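Local atomic coordinates of methoxy mycolic acid synthase 2 (PDB entry 1TPY), a protein that converts a double bond at the distal position of alpha mycolic acids into a cis cyclopropane ring, using S-adenosyl-L-methionine as the one-carbon donor. Residues W75-T78 with M79-A82. Residues are numbered along the deposited sequence; the frame is centred on the assembly and turned at random.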
ATOM      1  N   TRP A  75      -3.823   8.609  -0.412  1.00 22.89           N
ATOM      2  CA  TRP A  75      -4.461   9.830  -0.873  1.00 22.28           C
ATOM      3  C   TRP A  75      -5.879   9.643  -1.414  1.00 23.52           C
ATOM      4  O   TRP A  75      -6.398  10.491  -2.143  1.00 24.38           O
ATOM      5  CB  TRP A  75      -3.560  10.528  -1.894  1.00 22.43           C
ATOM      6  CG  TRP A  75      -2.421  11.279  -1.248  1.00 22.32           C
ATOM      7  CD1 TRP A  75      -2.482  12.510  -0.661  1.00 23.41           C
ATOM      8  CD2 TRP A  75      -1.077  10.815  -1.061  1.00 23.80           C
ATOM      9  NE1 TRP A  75      -1.261  12.842  -0.117  1.00 24.23           N
ATOM     10  CE2 TRP A  75      -0.382  11.819  -0.347  1.00 23.88           C
ATOM     11  CE3 TRP A  75      -0.392   9.650  -1.427  1.00 24.46           C
ATOM     12  CZ2 TRP A  75       0.967  11.691   0.009  1.00 24.92           C
ATOM     13  CZ3 TRP A  75       0.953   9.523  -1.074  1.00 26.05           C
ATOM     14  CH2 TRP A  75       1.616  10.541  -0.362  1.00 26.04           C
ATOM     15  N   GLY A  76      -6.492   8.518  -1.060  1.00 22.58           N
ATOM     16  CA  GLY A  76      -7.871   8.256  -1.436  1.00 22.81           C
ATOM     17  C   GLY A  76      -8.339   7.830  -2.814  1.00 22.00           C
ATOM     18  O   GLY A  76      -9.545   7.649  -3.002  1.00 21.53           O
ATOM     19  N   ALA A  77      -7.438   7.653  -3.774  1.00 21.85           N
ATOM     20  CA  ALA A  77      -7.876   7.255  -5.118  1.00 22.40           C
ATOM     21  C   ALA A  77      -8.663   5.946  -5.112  1.00 21.22           C
ATOM     22  O   ALA A  77      -9.669   5.813  -5.808  1.00 22.72           O
ATOM     23  CB  ALA A  77      -6.677   7.139  -6.062  1.00 19.02           C
ATOM     24  N   THR A  78      -8.210   4.978  -4.326  1.00 21.85           N
ATOM     25  CA  THR A  78      -8.899   3.699  -4.268  1.00 20.86           C
ATOM     26  C   THR A  78     -10.345   3.862  -3.807  1.00 20.99           C
ATOM     27  O   THR A  78     -11.261   3.335  -4.437  1.00 21.77           O
ATOM     28  CB  THR A  78      -8.160   2.709  -3.346  1.00 20.67           C
ATOM     29  OG1 THR A  78      -6.849   2.468  -3.868  1.00 19.51           O
ATOM     30  CG2 THR A  78      -8.919   1.373  -3.271  1.00 20.16           C
ATOM     31  N   MET A  79     -10.560   4.591  -2.714  1.00 20.70           N
ATOM     32  CA  MET A  79     -11.920   4.796  -2.224  1.00 21.14           C
ATOM     33  C   MET A  79     -12.771   5.551  -3.229  1.00 21.78           C
ATOM     34  O   MET A  79     -13.893   5.151  -3.515  1.00 24.74           O
ATOM     35  CB  MET A  79     -11.918   5.546  -0.889  1.00 21.86           C
ATOM     36  CG  MET A  79     -11.394   4.719   0.270  1.00 20.59           C
ATOM     37  SD  MET A  79     -11.542   5.567   1.833  1.00 22.63           S
ATOM     38  CE  MET A  79     -10.351   6.931   1.584  1.00 20.35           C
ATOM     39  N   ARG A  80     -12.243   6.646  -3.765  1.00 22.45           N
ATOM     40  CA  ARG A  80     -12.992   7.421  -4.741  1.00 21.79           C
ATOM     41  C   ARG A  80     -13.374   6.550  -5.933  1.00 22.67           C
ATOM     42  O   ARG A  80     -14.475   6.676  -6.470  1.00 23.44           O
ATOM     43  CB  ARG A  80     -12.178   8.628  -5.208  1.00 22.28           C
ATOM     44  CG  ARG A  80     -11.949   9.676  -4.118  1.00 22.70           C
ATOM     45  CD  ARG A  80     -11.486  11.002  -4.723  1.00 23.67           C
ATOM     46  NE  ARG A  80     -10.213  10.884  -5.436  1.00 23.13           N
ATOM     47  CZ  ARG A  80      -9.015  10.900  -4.858  1.00 20.88           C
ATOM     48  NH1 ARG A  80      -8.902  11.038  -3.542  1.00 20.06           N
ATOM     49  NH2 ARG A  80      -7.925  10.765  -5.602  1.00 20.65           N
ATOM     50  N   ARG A  81     -12.469   5.665  -6.343  1.00 23.67           N
ATOM     51  CA  ARG A  81     -12.737   4.771  -7.473  1.00 23.66           C
ATOM     52  C   ARG A  81     -13.783   3.725  -7.094  1.00 23.97           C
ATOM     53  O   ARG A  81     -14.603   3.317  -7.918  1.00 24.06           O
ATOM     54  CB  ARG A  81     -11.451   4.061  -7.906  1.00 23.42           C
ATOM     55  CG  ARG A  81     -11.634   3.028  -9.023  1.00 23.43           C
ATOM     56  CD  ARG A  81     -11.995   3.672 -10.364  1.00 23.86           C
ATOM     57  NE  ARG A  81     -11.955   2.697 -11.454  1.00 22.56           N
ATOM     58  CZ  ARG A  81     -12.302   2.953 -12.712  1.00 24.13           C
ATOM     59  NH1 ARG A  81     -12.722   4.164 -13.058  1.00 21.91           N
ATOM     60  NH2 ARG A  81     -12.228   1.993 -13.630  1.00 23.63           N
ATOM     61  N   ALA A  82     -13.754   3.292  -5.840  1.00 22.33           N
ATOM     62  CA  ALA A  82     -14.704   2.291  -5.368  1.00 22.59           C
ATOM     63  C   ALA A  82     -16.130   2.854  -5.402  1.00 24.44           C
ATOM     64  O   ALA A  82     -17.089   2.138  -5.699  1.00 23.67           O
ATOM     65  CB  ALA A  82     -14.337   1.852  -3.956  1.00 20.25           C
TER
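Arg80 turns its guanidinium back over the start of its own helix and donates from NH1 to the carbonyl O of Trp75, at 2.9 Å. The bond is nearly straight (162° at the hydrogen) and meets a lone pair in the carbonyl plane, while Trp75 O sits at the guanidinium edge, close to the plane of that group. One face of the same group lies over the Gly76-Ala77 backbone, with Arg80 NH2 3.5 Å from Ala77 CA and Arg80 CZ 3.7 Å from Gly76 C. The bend at chi3 (-62°) folds the chain back, and Arg80 CG passes 3.3 Å from Gly76 O on the way. That oxygen also receives the first helical bond between the segments, from Arg80 N at 3.0 Å, so backbone and side chain of one arginine engage two successive carbonyls. Gly76, at the N-cap position, has a positive phi (76°), and Met79 CE approaches its CA to 4.1 Å. The turn follows strand 67-71 and opens helix 77-86 of a beta-alpha-beta unit. Gly72, Gly74 and Ala77 match a Rossmann-type GxGxxA pattern, consistent with the glycine-rich cofactor loop of S-adenosylmethionine-dependent methyltransferases, and Gly72, Cys73 and Gly74 bind that cofactor. Further along, Arg81 N to Ala77 O and Ala82 N to Thr78 O, both 2.9 Å, continue the helical ladder. Arg81 CB rests against Ala77 O, whereas Arg81 NH2 reaches out to a salt bridge with OD2 of Asp54. Around this turn, Met79 packs on Val103 and Phe107 of helix 97-108, Thr78 meets Ile53 of helix 45-57, and the Trp75 indole stacks edge-to-face with His102.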